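Long-range contact in purine nucleoside phosphorylase (Anopheles gambiae, PDB 2P4S), which catalyses the phosphorolysis of inosine, guanosine and their 2'-deoxy forms to free purine base and pentose 1-phosphate in purine salvage: residues A[274-286]-A[294-308]. Sequence-based numbering, arbitrary orientation.
Sequences EGVYTCLGGPNFE and LSMLGVDAIGMSTVH. With DIH (7-[[(3R,4R)-3-(hydroxymethyl)-4-oxidanyl-pyrrolidin-1-ium-1-yl]methyl]-3,5-dihydropyrrolo[3,2-d]pyrimidin-4-one), chain F; PO4 (phosphate ion), chain D.
Met304 lies across the loop 280-285 like a bolt in a groove. Its chain is fully extended beyond CG (chi3 -176°). This carries Met304 SD over the bare CA of Gly282, 3.7 Å from Gly282 CA, and drops CE beside the backbone oxygens of Pro283 and Asn284. The other flank of Met304 meets the inhibitor, with Met304 SD 3.5 Å from DIH C2'.

Tyr277 is the second large bump. CG stands anti to the backbone N (chi1 168°), and the ring runs past Ala301 so that ring and OH settle against the bare CA of Gly303. At the ring edge lie Val307 CG2 and the carbonyl oxygen of Ser305. Ser305 N donates to Tyr277 OH at 3.1 Å. Tyr277 OH in turn donates to a water that also takes the N-H of Met304 and donates to phosphate O3. Ser305 OG donates to phosphate O3 directly, at 2.7 Å.

On the side of the sheet where Ile302 points, Leu280 and Leu294 meet tip to tip through their CD1 atoms. Leu280 CD1 also presses tightly on Ile302 CG2, and that methyl backs the carboxylate carbon of Glu286. Glu286 OE1 accepts a nearly straight bond from DIH N1 (2.7 Å, 174°).

At the other end, Val276 O accepts from both Asp300 N and Ala301 N, while Asp300 OD2 accepts from Val276 N at 3.0 Å. Asp300 OD1 is held by Asn206.

Strands 274-279 and 301-303 are the two parallel strands of a beta-alpha-beta unit, connected through helix 288-296. Strand 301-303 and the loops after both strands contribute to the nucleoside and phosphate sites, which Asn328 and Arg169 help complete, in the PNP/MTAP phosphorylase fold of this homotrimer.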
loop_
_atom_site.group_PDB
_atom_site.type_symbol
_atom_site.label_atom_id
_atom_site.label_comp_id
_atom_site.label_asym_id
_atom_site.label_seq_id
_atom_site.Cartn_x
_atom_site.Cartn_y
_atom_site.Cartn_z
ATOM N N GLU A 274 -11.507 23.777 -4.175
ATOM C CA GLU A 274 -11.703 22.997 -2.967
ATOM C C GLU A 274 -11.880 21.536 -3.367
ATOM O O GLU A 274 -12.743 21.229 -4.175
ATOM C CB GLU A 274 -12.938 23.450 -2.247
ATOM C CG GLU A 274 -13.063 22.775 -0.896
ATOM C CD GLU A 274 -14.329 23.181 -0.139
ATOM O OE1 GLU A 274 -15.406 23.374 -0.776
ATOM O OE2 GLU A 274 -14.225 23.307 1.107
ATOM N N GLY A 275 -11.093 20.627 -2.798
ATOM C CA GLY A 275 -11.264 19.236 -3.187
ATOM C C GLY A 275 -10.390 18.305 -2.405
ATOM O O GLY A 275 -10.035 18.592 -1.270
ATOM N N VAL A 276 -10.134 17.139 -3.002
ATOM C CA VAL A 276 -9.609 15.978 -2.302
ATOM C C VAL A 276 -8.141 15.795 -2.668
ATOM O O VAL A 276 -7.777 15.766 -3.867
ATOM C CB VAL A 276 -10.493 14.695 -2.601
ATOM C CG1 VAL A 276 -9.907 13.401 -1.955
ATOM C CG2 VAL A 276 -12.045 14.928 -2.210
ATOM N N TYR A 277 -7.294 15.593 -1.635
ATOM C CA TYR A 277 -5.817 15.512 -1.841
ATOM C C TYR A 277 -5.391 14.090 -1.564
ATOM O O TYR A 277 -6.033 13.423 -0.777
ATOM C CB TYR A 277 -5.104 16.504 -0.939
ATOM C CG TYR A 277 -3.610 16.336 -0.839
ATOM C CD1 TYR A 277 -2.749 17.021 -1.713
ATOM C CD2 TYR A 277 -3.036 15.561 0.191
ATOM C CE1 TYR A 277 -1.371 16.898 -1.610
ATOM C CE2 TYR A 277 -1.651 15.438 0.304
ATOM C CZ TYR A 277 -0.827 16.114 -0.586
ATOM O OH TYR A 277 0.541 16.004 -0.462
ATOM N N THR A 278 -4.385 13.568 -2.263
ATOM C CA THR A 278 -3.846 12.276 -1.827
ATOM C C THR A 278 -2.309 12.396 -1.742
ATOM O O THR A 278 -1.727 13.174 -2.515
ATOM C CB THR A 278 -4.276 11.086 -2.702
ATOM O OG1 THR A 278 -3.981 9.868 -2.000
ATOM C CG2 THR A 278 -3.533 11.073 -4.064
ATOM N N CYS A 279 -1.704 11.626 -0.843
ATOM C CA CYS A 279 -0.265 11.574 -0.619
ATOM C C CYS A 279 0.312 10.263 -1.171
ATOM O O CYS A 279 0.075 9.189 -0.604
ATOM C CB CYS A 279 0.036 11.688 0.883
ATOM S SG CYS A 279 1.798 11.509 1.317
ATOM N N LEU A 280 1.060 10.345 -2.270
ATOM C CA LEU A 280 1.707 9.144 -2.846
ATOM C C LEU A 280 3.168 9.069 -2.360
ATOM O O LEU A 280 3.729 10.068 -1.979
ATOM C CB LEU A 280 1.642 9.168 -4.387
ATOM C CG LEU A 280 0.274 9.446 -5.042
ATOM C CD1 LEU A 280 0.335 9.290 -6.538
ATOM C CD2 LEU A 280 -0.784 8.498 -4.488
ATOM N N GLY A 281 3.795 7.900 -2.408
ATOM C CA GLY A 281 5.207 7.778 -2.014
ATOM C C GLY A 281 6.208 8.603 -2.848
ATOM O O GLY A 281 7.156 9.195 -2.289
ATOM N N GLY A 282 6.020 8.658 -4.176
ATOM C CA GLY A 282 7.032 9.277 -5.049
ATOM C C GLY A 282 8.290 8.429 -5.006
ATOM O O GLY A 282 8.214 7.250 -4.629
ATOM N N PRO A 283 9.447 8.990 -5.395
ATOM C CA PRO A 283 9.686 10.374 -5.839
ATOM C C PRO A 283 9.347 10.642 -7.294
ATOM O O PRO A 283 9.290 11.800 -7.700
ATOM C CB PRO A 283 11.194 10.547 -5.637
ATOM C CG PRO A 283 11.754 9.115 -5.817
ATOM C CD PRO A 283 10.668 8.174 -5.389
ATOM N N ASN A 284 9.147 9.594 -8.092
ATOM C CA ASN A 284 8.705 9.805 -9.475
ATOM C C ASN A 284 7.272 10.389 -9.506
ATOM O O ASN A 284 6.474 10.189 -8.578
ATOM C CB ASN A 284 8.826 8.505 -10.290
ATOM C CG ASN A 284 7.899 7.399 -9.784
ATOM O OD1 ASN A 284 8.218 6.701 -8.829
ATOM N ND2 ASN A 284 6.731 7.260 -10.410
ATOM N N PHE A 285 6.954 11.142 -10.548
ATOM C CA PHE A 285 5.582 11.643 -10.715
ATOM C C PHE A 285 4.739 10.514 -11.347
ATOM O O PHE A 285 5.259 9.475 -11.756
ATOM C CB PHE A 285 5.552 12.943 -11.562
ATOM C CG PHE A 285 6.315 14.094 -10.955
ATOM C CD1 PHE A 285 5.796 14.829 -9.901
ATOM C CD2 PHE A 285 7.575 14.479 -11.467
ATOM C CE1 PHE A 285 6.519 15.916 -9.323
ATOM C CE2 PHE A 285 8.292 15.566 -10.915
ATOM C CZ PHE A 285 7.741 16.274 -9.819
ATOM N N GLU A 286 3.442 10.742 -11.471
ATOM C CA GLU A 286 2.482 9.699 -11.841
ATOM C C GLU A 286 2.389 9.390 -13.354
ATOM O O GLU A 286 2.557 10.269 -14.194
ATOM C CB GLU A 286 1.104 10.128 -11.330
ATOM C CG GLU A 286 1.030 10.242 -9.817
ATOM C CD GLU A 286 1.860 11.448 -9.260
ATOM O OE1 GLU A 286 1.797 12.535 -9.904
ATOM O OE2 GLU A 286 2.566 11.299 -8.200
ATOM N N LEU A 294 -6.671 7.625 -10.200
ATOM C CA LEU A 294 -6.851 8.493 -9.012
ATOM C C LEU A 294 -8.025 9.493 -9.144
ATOM O O LEU A 294 -8.788 9.647 -8.215
ATOM C CB LEU A 294 -5.535 9.178 -8.597
ATOM C CG LEU A 294 -4.419 8.240 -8.170
ATOM C CD1 LEU A 294 -3.047 8.958 -8.119
ATOM C CD2 LEU A 294 -4.766 7.537 -6.831
ATOM N N SER A 295 -8.156 10.147 -10.296
ATOM C CA SER A 295 -9.353 10.935 -10.641
ATOM C C SER A 295 -10.671 10.189 -10.442
ATOM O O SER A 295 -11.580 10.696 -9.786
ATOM C CB SER A 295 -9.311 11.352 -12.113
ATOM O OG SER A 295 -8.432 12.407 -12.208
ATOM N N MET A 296 -10.720 8.967 -10.977
ATOM C CA MET A 296 -11.901 8.129 -10.924
ATOM C C MET A 296 -12.326 7.885 -9.481
ATOM O O MET A 296 -13.502 7.811 -9.186
ATOM C CB MET A 296 -11.616 6.775 -11.593
ATOM C CG MET A 296 -12.819 5.830 -11.674
ATOM S SD MET A 296 -12.466 4.365 -12.705
ATOM C CE MET A 296 -11.147 5.003 -13.807
ATOM N N LEU A 297 -11.346 7.740 -8.606
ATOM C CA LEU A 297 -11.582 7.495 -7.219
ATOM C C LEU A 297 -11.936 8.768 -6.433
ATOM O O LEU A 297 -12.205 8.666 -5.246
ATOM C CB LEU A 297 -10.347 6.814 -6.611
ATOM C CG LEU A 297 -10.261 5.403 -7.230
ATOM C CD1 LEU A 297 -9.110 4.669 -6.671
ATOM C CD2 LEU A 297 -11.572 4.621 -6.999
ATOM N N GLY A 298 -11.885 9.945 -7.080
ATOM C CA GLY A 298 -12.308 11.229 -6.471
ATOM C C GLY A 298 -11.165 12.162 -6.055
ATOM O O GLY A 298 -11.413 13.193 -5.435
ATOM N N VAL A 299 -9.927 11.864 -6.454
ATOM C CA VAL A 299 -8.779 12.727 -6.131
ATOM C C VAL A 299 -8.694 13.928 -7.077
ATOM O O VAL A 299 -8.652 13.771 -8.329
ATOM C CB VAL A 299 -7.443 11.904 -6.164
ATOM C CG1 VAL A 299 -6.185 12.816 -6.101
ATOM C CG2 VAL A 299 -7.443 10.804 -5.065
ATOM N N ASP A 300 -8.605 15.130 -6.490
ATOM C CA ASP A 300 -8.390 16.343 -7.302
ATOM C C ASP A 300 -6.961 16.797 -7.385
ATOM O O ASP A 300 -6.596 17.417 -8.367
ATOM C CB ASP A 300 -9.260 17.523 -6.808
ATOM C CG ASP A 300 -10.713 17.184 -6.874
ATOM O OD1 ASP A 300 -11.290 17.124 -8.004
ATOM O OD2 ASP A 300 -11.260 16.886 -5.823
ATOM N N ALA A 301 -6.175 16.524 -6.343
ATOM C CA ALA A 301 -4.804 17.048 -6.242
ATOM C C ALA A 301 -3.888 15.936 -5.753
ATOM O O ALA A 301 -4.217 15.254 -4.814
ATOM C CB ALA A 301 -4.713 18.287 -5.300
ATOM N N ILE A 302 -2.769 15.745 -6.435
ATOM C CA ILE A 302 -1.853 14.653 -6.117
ATOM C C ILE A 302 -0.534 15.198 -5.590
ATOM O O ILE A 302 0.109 16.031 -6.249
ATOM C CB ILE A 302 -1.559 13.731 -7.337
ATOM C CG1 ILE A 302 -2.857 13.046 -7.856
ATOM C CG2 ILE A 302 -0.511 12.645 -6.923
ATOM C CD1 ILE A 302 -2.756 12.489 -9.385
ATOM N N GLY A 303 -0.134 14.720 -4.415
ATOM C CA GLY A 303 1.071 15.195 -3.794
ATOM C C GLY A 303 1.839 14.080 -3.138
ATOM O O GLY A 303 1.559 12.919 -3.411
ATOM N N MET A 304 2.790 14.441 -2.256
ATOM C CA MET A 304 3.632 13.457 -1.554
ATOM C C MET A 304 3.886 13.787 -0.076
ATOM O O MET A 304 4.932 13.421 0.450
ATOM C CB MET A 304 5.000 13.337 -2.258
ATOM C CG MET A 304 4.903 12.970 -3.746
ATOM S SD MET A 304 6.516 12.920 -4.466
ATOM C CE MET A 304 6.185 12.584 -6.213
ATOM N N SER A 305 2.959 14.461 0.618
ATOM C CA SER A 305 3.227 14.876 1.997
ATOM C C SER A 305 1.922 15.073 2.759
ATOM O O SER A 305 0.860 14.609 2.289
ATOM C CB SER A 305 4.053 16.151 1.996
ATOM O OG SER A 305 3.231 17.250 1.638
ATOM N N THR A 306 1.976 15.744 3.928
ATOM C CA THR A 306 0.741 16.370 4.519
ATOM C C THR A 306 -0.233 15.446 5.237
ATOM O O THR A 306 -0.594 15.711 6.389
ATOM C CB THR A 306 -0.031 17.190 3.435
ATOM O OG1 THR A 306 0.838 18.219 2.981
ATOM C CG2 THR A 306 -1.332 17.842 3.966
ATOM N N VAL A 307 -0.645 14.373 4.568
ATOM C CA VAL A 307 -1.748 13.511 5.074
ATOM C C VAL A 307 -1.443 13.001 6.511
ATOM O O VAL A 307 -2.269 13.113 7.400
ATOM C CB VAL A 307 -2.104 12.324 4.053
ATOM C CG1 VAL A 307 -2.903 11.187 4.733
ATOM C CG2 VAL A 307 -2.889 12.847 2.898
ATOM N N HIS A 308 -0.223 12.480 6.698
ATOM C CA HIS A 308 0.281 11.921 7.968
ATOM C C HIS A 308 0.566 12.993 9.000
ATOM O O HIS A 308 0.428 12.746 10.185
ATOM C CB HIS A 308 1.543 11.034 7.725
ATOM C CG HIS A 308 2.529 11.636 6.773
ATOM N ND1 HIS A 308 2.398 11.540 5.402
ATOM C CD2 HIS A 308 3.634 12.395 6.992
ATOM C CE1 HIS A 308 3.378 12.216 4.820
ATOM N NE2 HIS A 308 4.120 12.769 5.765
HETATM O "O5'" DIH F . 8.637 18.479 -7.246
HETATM C "C5'" DIH F . 8.540 17.299 -6.423
HETATM C "C4'" DIH F . 8.071 17.760 -5.065
HETATM C "C6'" DIH F . 6.775 18.595 -5.166
HETATM C "C3'" DIH F . 7.767 16.565 -4.187
HETATM O "O3'" DIH F . 8.095 16.908 -2.839
HETATM C "C2'" DIH F . 6.258 16.428 -4.277
HETATM N "N1'" DIH F . 5.809 17.856 -4.303
HETATM C C10 DIH F . 4.374 17.939 -4.615
HETATM C C9 DIH F . 3.937 17.782 -6.056
HETATM C C8 DIH F . 3.828 18.837 -7.001
HETATM N N7 DIH F . 3.374 18.317 -8.175
HETATM C C5 DIH F . 3.184 16.979 -8.038
HETATM C C6 DIH F . 2.659 15.903 -8.926
HETATM O O6 DIH F . 2.302 16.136 -10.154
HETATM N N1 DIH F . 2.595 14.674 -8.373
HETATM C C2 DIH F . 2.976 14.394 -7.089
HETATM N N3 DIH F . 3.420 15.343 -6.251
HETATM C C4 DIH F . 3.521 16.633 -6.719
HETATM P P PO4 D . 5.560 19.289 -0.786
HETATM O O1 PO4 D . 4.985 20.634 -1.097
HETATM O O2 PO4 D . 6.410 19.420 0.478
HETATM O O3 PO4 D . 4.535 18.251 -0.520
HETATM O O4 PO4 D . 6.380 18.860 -1.966
HETATM O O HOH W 1 2.457 17.384 -1.810
HETATM O O HOH W 2 6.735 10.691 -0.088
#